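Local coordinates for protein diguanylate cyclase DosC (PDB 4ZVA) that probably senses oxygen through a haem-binding globin domain and, as a diguanylate cyclase, makes the second messenger cyclic di-GMP, at residues H87-V92 and E144-A149; V109-L114 and F134-I139. All coordinates share one frame; numbering follows the deposited sequence.

Contact 1. Residues H87-V92 and E144-A149. With HEM (protoporphyrin IX containing Fe), chain C.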
loop_
_atom_site.group_PDB
_atom_site.type_symbol
_atom_site.label_atom_id
_atom_site.label_comp_id
_atom_site.label_asym_id
_atom_site.label_seq_id
_atom_site.Cartn_x
_atom_site.Cartn_y
_atom_site.Cartn_z
ATOM N N HIS A 87 -15.029 -8.814 3.670
ATOM C CA HIS A 87 -16.228 -8.323 4.342
ATOM C C HIS A 87 -16.381 -8.962 5.717
ATOM O O HIS A 87 -16.706 -8.282 6.689
ATOM C CB HIS A 87 -17.474 -8.587 3.494
ATOM C CG HIS A 87 -17.654 -7.615 2.371
ATOM N ND1 HIS A 87 -16.963 -7.713 1.181
ATOM C CD2 HIS A 87 -18.440 -6.518 2.259
ATOM C CE1 HIS A 87 -17.320 -6.722 0.384
ATOM N NE2 HIS A 87 -18.215 -5.982 1.015
ATOM N N THR A 88 -16.140 -10.267 5.789
ATOM C CA THR A 88 -16.231 -10.999 7.049
ATOM C C THR A 88 -15.227 -10.465 8.064
ATOM O O THR A 88 -15.559 -10.260 9.232
ATOM C CB THR A 88 -15.993 -12.509 6.844
ATOM O OG1 THR A 88 -16.990 -13.036 5.959
ATOM C CG2 THR A 88 -16.056 -13.248 8.171
ATOM N N VAL A 89 -14.000 -10.232 7.608
ATOM C CA VAL A 89 -12.947 -9.702 8.468
ATOM C C VAL A 89 -13.295 -8.293 8.926
ATOM O O VAL A 89 -13.044 -7.915 10.072
ATOM C CB VAL A 89 -11.587 -9.680 7.747
ATOM C CG1 VAL A 89 -10.505 -9.144 8.670
ATOM C CG2 VAL A 89 -11.229 -11.068 7.256
ATOM N N ALA A 90 -13.883 -7.522 8.017
ATOM C CA ALA A 90 -14.325 -6.169 8.324
ATOM C C ALA A 90 -15.365 -6.187 9.438
ATOM O O ALA A 90 -15.313 -5.372 10.360
ATOM C CB ALA A 90 -14.883 -5.500 7.080
ATOM N N GLU A 91 -16.303 -7.128 9.349
ATOM C CA GLU A 91 -17.326 -7.304 10.376
ATOM C C GLU A 91 -16.701 -7.589 11.739
ATOM O O GLU A 91 -17.087 -6.994 12.744
ATOM C CB GLU A 91 -18.281 -8.441 10.001
ATOM C CG GLU A 91 -19.117 -8.189 8.753
ATOM C CD GLU A 91 -19.932 -9.406 8.342
ATOM O OE1 GLU A 91 -19.934 -10.403 9.095
ATOM O OE2 GLU A 91 -20.568 -9.366 7.268
ATOM N N VAL A 92 -15.730 -8.498 11.760
ATOM C CA VAL A 92 -15.036 -8.862 12.992
ATOM C C VAL A 92 -14.306 -7.663 13.592
ATOM O O VAL A 92 -14.390 -7.412 14.796
ATOM C CB VAL A 92 -14.025 -10.001 12.751
ATOM C CG1 VAL A 92 -13.260 -10.318 14.029
ATOM C CG2 VAL A 92 -14.739 -11.240 12.237
ATOM N N GLU A 144 -8.597 -2.387 0.463
ATOM C CA GLU A 144 -9.649 -1.449 0.095
ATOM C C GLU A 144 -11.023 -2.092 0.257
ATOM O O GLU A 144 -11.942 -1.461 0.768
ATOM C CB GLU A 144 -9.465 -0.946 -1.337
ATOM C CG GLU A 144 -10.531 0.060 -1.764
ATOM C CD GLU A 144 -10.237 0.706 -3.105
ATOM O OE1 GLU A 144 -9.047 0.842 -3.460
ATOM O OE2 GLU A 144 -11.200 1.065 -3.816
ATOM N N VAL A 145 -11.154 -3.350 -0.159
ATOM C CA VAL A 145 -12.408 -4.081 0.013
ATOM C C VAL A 145 -12.787 -4.141 1.489
ATOM O O VAL A 145 -13.946 -3.943 1.854
ATOM C CB VAL A 145 -12.319 -5.515 -0.550
ATOM C CG1 VAL A 145 -13.604 -6.276 -0.269
ATOM C CG2 VAL A 145 -12.051 -5.484 -2.041
ATOM N N MET A 146 -11.796 -4.404 2.335
ATOM C CA MET A 146 -12.010 -4.504 3.774
ATOM C C MET A 146 -12.382 -3.156 4.393
ATOM O O MET A 146 -13.290 -3.074 5.220
ATOM C CB MET A 146 -10.766 -5.070 4.461
ATOM C CG MET A 146 -10.958 -5.362 5.939
ATOM S SD MET A 146 -9.446 -5.929 6.740
ATOM C CE MET A 146 -9.085 -7.390 5.766
ATOM N N THR A 147 -11.673 -2.104 3.992
ATOM C CA THR A 147 -11.877 -0.769 4.553
ATOM C C THR A 147 -13.202 -0.162 4.092
ATOM O O THR A 147 -13.755 0.714 4.755
ATOM C CB THR A 147 -10.723 0.185 4.193
ATOM O OG1 THR A 147 -10.527 0.192 2.774
ATOM C CG2 THR A 147 -9.439 -0.257 4.882
ATOM N N ARG A 148 -13.707 -0.635 2.957
ATOM C CA ARG A 148 -14.997 -0.188 2.437
ATOM C C ARG A 148 -16.161 -0.853 3.168
ATOM O O ARG A 148 -17.041 -1.448 2.543
ATOM C CB ARG A 148 -15.099 -0.486 0.941
ATOM C CG ARG A 148 -14.240 0.379 0.033
ATOM C CD ARG A 148 -14.452 -0.044 -1.411
ATOM N NE ARG A 148 -15.665 0.516 -2.000
ATOM C CZ ARG A 148 -16.024 0.333 -3.266
ATOM N NH1 ARG A 148 -15.266 -0.400 -4.072
ATOM N NH2 ARG A 148 -17.145 0.873 -3.726
ATOM N N ALA A 149 -16.155 -0.752 4.494
ATOM C CA ALA A 149 -17.205 -1.341 5.317
ATOM C C ALA A 149 -17.460 -0.503 6.569
ATOM O O ALA A 149 -16.544 0.116 7.115
ATOM C CB ALA A 149 -16.843 -2.762 5.698
HETATM C CHA HEM C . -9.539 -11.024 13.292
HETATM C CHB HEM C . -6.954 -7.537 15.455
HETATM C CHC HEM C . -5.311 -6.175 11.114
HETATM C CHD HEM C . -7.010 -10.270 9.167
HETATM C C1A HEM C . -8.968 -10.235 14.268
HETATM C C2A HEM C . -9.124 -10.368 15.706
HETATM C C3A HEM C . -8.407 -9.405 16.289
HETATM C C4A HEM C . -7.774 -8.622 15.254
HETATM C CMA HEM C . -8.272 -9.156 17.806
HETATM C CAA HEM C . -9.955 -11.433 16.456
HETATM C CBA HEM C . -9.442 -12.827 16.107
HETATM C CGA HEM C . -10.032 -13.839 17.049
HETATM O O1A HEM C . -10.336 -13.472 18.214
HETATM O O2A HEM C . -10.186 -15.015 16.632
HETATM C C1B HEM C . -6.260 -6.874 14.472
HETATM C C2B HEM C . -5.301 -5.808 14.679
HETATM C C3B HEM C . -4.846 -5.428 13.470
HETATM C C4B HEM C . -5.505 -6.248 12.475
HETATM C CMB HEM C . -4.931 -5.262 16.079
HETATM C CAB HEM C . -3.811 -4.340 13.081
HETATM C CBB HEM C . -3.119 -3.602 13.952
HETATM C C1C HEM C . -5.545 -7.199 10.225
HETATM C C2C HEM C . -4.986 -7.322 8.893
HETATM C C3C HEM C . -5.461 -8.460 8.350
HETATM C C4C HEM C . -6.329 -9.083 9.331
HETATM C CMC HEM C . -4.021 -6.280 8.281
HETATM C CAC HEM C . -5.195 -9.088 6.958
HETATM C CBC HEM C . -4.341 -8.595 6.054
HETATM C C1D HEM C . -7.856 -10.863 10.082
HETATM C C2D HEM C . -8.587 -12.092 9.862
HETATM C C3D HEM C . -9.379 -12.333 11.157
HETATM C C4D HEM C . -9.047 -11.220 12.019
HETATM C CMD HEM C . -8.552 -12.968 8.590
HETATM C CAD HEM C . -10.341 -13.496 11.489
HETATM C CBD HEM C . -11.506 -13.496 10.503
HETATM C CGD HEM C . -12.637 -14.338 11.033
HETATM O O1D HEM C . -13.565 -14.655 10.245
HETATM O O2D HEM C . -12.612 -14.694 12.239
HETATM N NA HEM C . -8.139 -9.154 14.032
HETATM N NB HEM C . -6.361 -7.120 13.118
HETATM N NC HEM C . -6.357 -8.289 10.457
HETATM N ND HEM C . -8.156 -10.384 11.354
HETATM FE FE HEM C . -7.452 -8.597 12.165
#

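Contact 2. Residues V109-L114 and F134-I139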
loop_
_atom_site.group_PDB
_atom_site.type_symbol
_atom_site.label_atom_id
_atom_site.label_comp_id
_atom_site.label_asym_id
_atom_site.label_seq_id
_atom_site.Cartn_x
_atom_site.Cartn_y
_atom_site.Cartn_z
ATOM N N VAL A 109 2.482 -2.915 7.900
ATOM C CA VAL A 109 3.430 -3.816 8.543
ATOM C C VAL A 109 3.616 -5.082 7.716
ATOM O O VAL A 109 4.744 -5.521 7.486
ATOM C CB VAL A 109 2.972 -4.201 9.967
ATOM C CG1 VAL A 109 3.845 -5.305 10.527
ATOM C CG2 VAL A 109 2.993 -2.983 10.876
ATOM N N LEU A 110 2.503 -5.648 7.256
ATOM C CA LEU A 110 2.525 -6.861 6.445
ATOM C C LEU A 110 3.319 -6.652 5.160
ATOM O O LEU A 110 4.190 -7.452 4.825
ATOM C CB LEU A 110 1.102 -7.312 6.111
ATOM C CG LEU A 110 0.989 -8.549 5.218
ATOM C CD1 LEU A 110 1.655 -9.755 5.881
ATOM C CD2 LEU A 110 -0.466 -8.846 4.875
ATOM N N LYS A 111 3.013 -5.576 4.441
ATOM C CA LYS A 111 3.725 -5.255 3.210
ATOM C C LYS A 111 5.207 -5.002 3.471
ATOM O O LYS A 111 6.058 -5.353 2.653
ATOM C CB LYS A 111 3.093 -4.038 2.527
ATOM C CG LYS A 111 1.744 -4.327 1.888
ATOM C CD LYS A 111 1.111 -3.080 1.284
ATOM C CE LYS A 111 0.626 -2.125 2.364
ATOM N NZ LYS A 111 -0.132 -0.977 1.793
ATOM N N LYS A 112 5.511 -4.413 4.623
ATOM C CA LYS A 112 6.888 -4.103 4.983
ATOM C C LYS A 112 7.725 -5.368 5.182
ATOM O O LYS A 112 8.840 -5.465 4.673
ATOM C CB LYS A 112 6.931 -3.247 6.249
ATOM C CG LYS A 112 8.343 -2.951 6.735
ATOM C CD LYS A 112 8.344 -2.131 8.015
ATOM C CE LYS A 112 9.756 -1.971 8.556
ATOM N NZ LYS A 112 9.794 -1.137 9.789
ATOM N N ILE A 113 7.193 -6.328 5.932
ATOM C CA ILE A 113 7.946 -7.539 6.253
ATOM C C ILE A 113 7.928 -8.560 5.118
ATOM O O ILE A 113 8.719 -9.506 5.114
ATOM C CB ILE A 113 7.412 -8.209 7.532
ATOM C CG1 ILE A 113 5.952 -8.628 7.356
ATOM C CG2 ILE A 113 7.572 -7.276 8.718
ATOM C CD1 ILE A 113 5.399 -9.409 8.538
ATOM N N LEU A 114 7.027 -8.368 4.161
ATOM C CA LEU A 114 6.937 -9.260 3.010
ATOM C C LEU A 114 8.127 -9.075 2.074
ATOM O O LEU A 114 8.606 -10.036 1.475
ATOM C CB LEU A 114 5.631 -9.028 2.241
ATOM C CG LEU A 114 5.469 -9.850 0.956
ATOM C CD1 LEU A 114 5.498 -11.347 1.258
ATOM C CD2 LEU A 114 4.201 -9.472 0.205
ATOM N N PHE A 134 2.917 -7.772 -7.881
ATOM C CA PHE A 134 1.657 -8.505 -7.793
ATOM C C PHE A 134 1.183 -8.606 -6.350
ATOM O O PHE A 134 -0.001 -8.433 -6.062
ATOM C CB PHE A 134 1.798 -9.905 -8.397
ATOM C CG PHE A 134 0.563 -10.750 -8.259
ATOM C CD1 PHE A 134 -0.503 -10.584 -9.129
ATOM C CD2 PHE A 134 0.465 -11.708 -7.263
ATOM C CE1 PHE A 134 -1.643 -11.355 -9.007
ATOM C CE2 PHE A 134 -0.674 -12.483 -7.135
ATOM C CZ PHE A 134 -1.729 -12.306 -8.009
ATOM N N SER A 135 2.121 -8.875 -5.446
ATOM C CA SER A 135 1.813 -9.019 -4.030
ATOM C C SER A 135 1.325 -7.706 -3.424
ATOM O O SER A 135 0.347 -7.691 -2.683
ATOM C CB SER A 135 3.039 -9.520 -3.264
ATOM O OG SER A 135 3.434 -10.807 -3.718
ATOM N N ILE A 136 2.015 -6.611 -3.727
ATOM C CA ILE A 136 1.619 -5.304 -3.209
ATOM C C ILE A 136 0.225 -4.927 -3.708
ATOM O O ILE A 136 -0.638 -4.531 -2.925
ATOM C CB ILE A 136 2.618 -4.199 -3.604
ATOM C CG1 ILE A 136 3.945 -4.391 -2.868
ATOM C CG2 ILE A 136 2.053 -2.825 -3.277
ATOM C CD1 ILE A 136 3.819 -4.352 -1.354
ATOM N N ASN A 137 0.006 -5.063 -5.011
ATOM C CA ASN A 137 -1.285 -4.731 -5.601
ATOM C C ASN A 137 -2.403 -5.625 -5.070
ATOM O O ASN A 137 -3.527 -5.167 -4.870
ATOM C CB ASN A 137 -1.208 -4.823 -7.126
ATOM C CG ASN A 137 -0.565 -3.598 -7.750
ATOM O OD1 ASN A 137 0.054 -2.789 -7.061
ATOM N ND2 ASN A 137 -0.695 -3.468 -9.063
ATOM N N SER A 138 -2.089 -6.896 -4.836
ATOM C CA SER A 138 -3.059 -7.835 -4.277
ATOM C C SER A 138 -3.435 -7.478 -2.845
ATOM O O SER A 138 -4.606 -7.517 -2.474
ATOM C CB SER A 138 -2.511 -9.267 -4.323
ATOM O OG SER A 138 -2.373 -9.709 -5.662
ATOM N N ILE A 139 -2.439 -7.145 -2.035
ATOM C CA ILE A 139 -2.688 -6.797 -0.644
ATOM C C ILE A 139 -3.472 -5.487 -0.562
ATOM O O ILE A 139 -4.401 -5.357 0.240
ATOM C CB ILE A 139 -1.374 -6.685 0.151
ATOM C CG1 ILE A 139 -0.717 -8.064 0.271
ATOM C CG2 ILE A 139 -1.624 -6.118 1.543
ATOM C CD1 ILE A 139 0.589 -8.059 1.019
#

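Contact 1. Residues H87-V92 and E144-A149
The methyl group of Ala-90 makes its closest approach to backbone: its CB lies 3.4 Å from the carbonyl O of Met-146. It also meets a side chain, the CB of Ala-149 lying 3.6 Å from the same Ala-90 CB. That second touch comes just past the end of the helix: Arg-148 leaves helical geometry as the centre of an inverse gamma turn, with Ala-149 beyond it directing its CB toward the other segment. The backbones come close here, the CA atoms of Ala-90 and Met-146 being 5.4 Å apart, and no hydrogen bond joins the segments.

Met-146 runs extended until its last torsion (chi3 -59°), where a bend carries CE to within 3.7 Å of Val-89 CG1. Val-89 CG1 also lies 3.5 Å from HEM C1D, while Val-89 CG2 is as near to the pyrrole methyl CMD, which makes this valine a wall of the haem pocket. With an alanine in place of Met-146, Val-89 would probably lose its thioether support and be less firmly held against the porphyrin. At the other end, CG1 of Val-145 meets His-87 CE1 obliquely at 3.8 Å, while His-87 ND1 is hydrogen-bonded to Ile-83 O.

Helix 125-147 thus backs helix 79-96, with Met-146 also touching Val-103 and Phe-107 of helix 100-119, Val-145 reaching Met-3 of helix 2-13, and Glu-144 salt-bridged to Arg-108 of the second subunit.

Contact 2. Residues V109-L114 and F134-I139
No flat group enters the interface in which Lys-111 meets Ile-136 and Ile-139; the one aromatic ring, Phe-134, takes no part across the contact. OG of Ser-138 stands 3.5 Å above one face of the Phe-134 ring, over its centre, and the ring also touches Arg-19 of helix 16-43. Ser-138 OG donates to Phe-134 O (2.7 Å) from 36° out of the carbonyl plane, and the amide N of Ser-138 reaches the same oxygen from the opposite face, so two donors grip one acceptor.

Between the segments the evidence is for aliphatic packing. The axes of the two short segments run nearly antiparallel (170°) and approach to 10.8 Å, with no hydrogen bond between them. CG of Lys-111 lies 3.8 Å from both Ile-136 CD1 and Ile-139 CG2, the lysine stem crossing Ile-136 at about a right angle but sliding past Ile-139 in the opposite direction. Further along, CD2 of Leu-114 touches Ser-135 CB at 3.7 Å and Ile-139 CD1 at 4.0 Å. Ile-139 CD1 also meets Leu-110 CD2, and the side chain of Leu-110 comes within about 4 Å of the haem.

A bend at chi3 (-71°) turns the end of Lys-111 away from its extended course; NZ forms salt bridges with Asp-140 and with Asp-140 of the second subunit. The Lys-111 NZ atoms of the two subunits are close, and the aspartates probably offset their charges. The chemistry thus divides along one side chain: Lys-111 contributes its methylenes to the apolar seam between helices and its ammonium to an ionic cluster shared across the dimer.

Followed from the N terminus, the chain passes through 87-92 on helix 79-96, then 109-114 on helix 100-119, then 134-139 and 144-149, both on helix 125-147. Contact 2 closes the shorter loop, with 19 residues between its segments, and contact 1 the longer, with 51; the shorter lies wholly within the longer, so the two do not cross. Their centres are about 17 Å apart and their nearest atoms about 5 Å, without touching. Helix 125-147 is therefore the shared element, meeting helix 100-119 partway along its length and helix 79-96 at its C-terminal end. Both contacts also touch the second subunit, tying haem-side packing to the dimer interface.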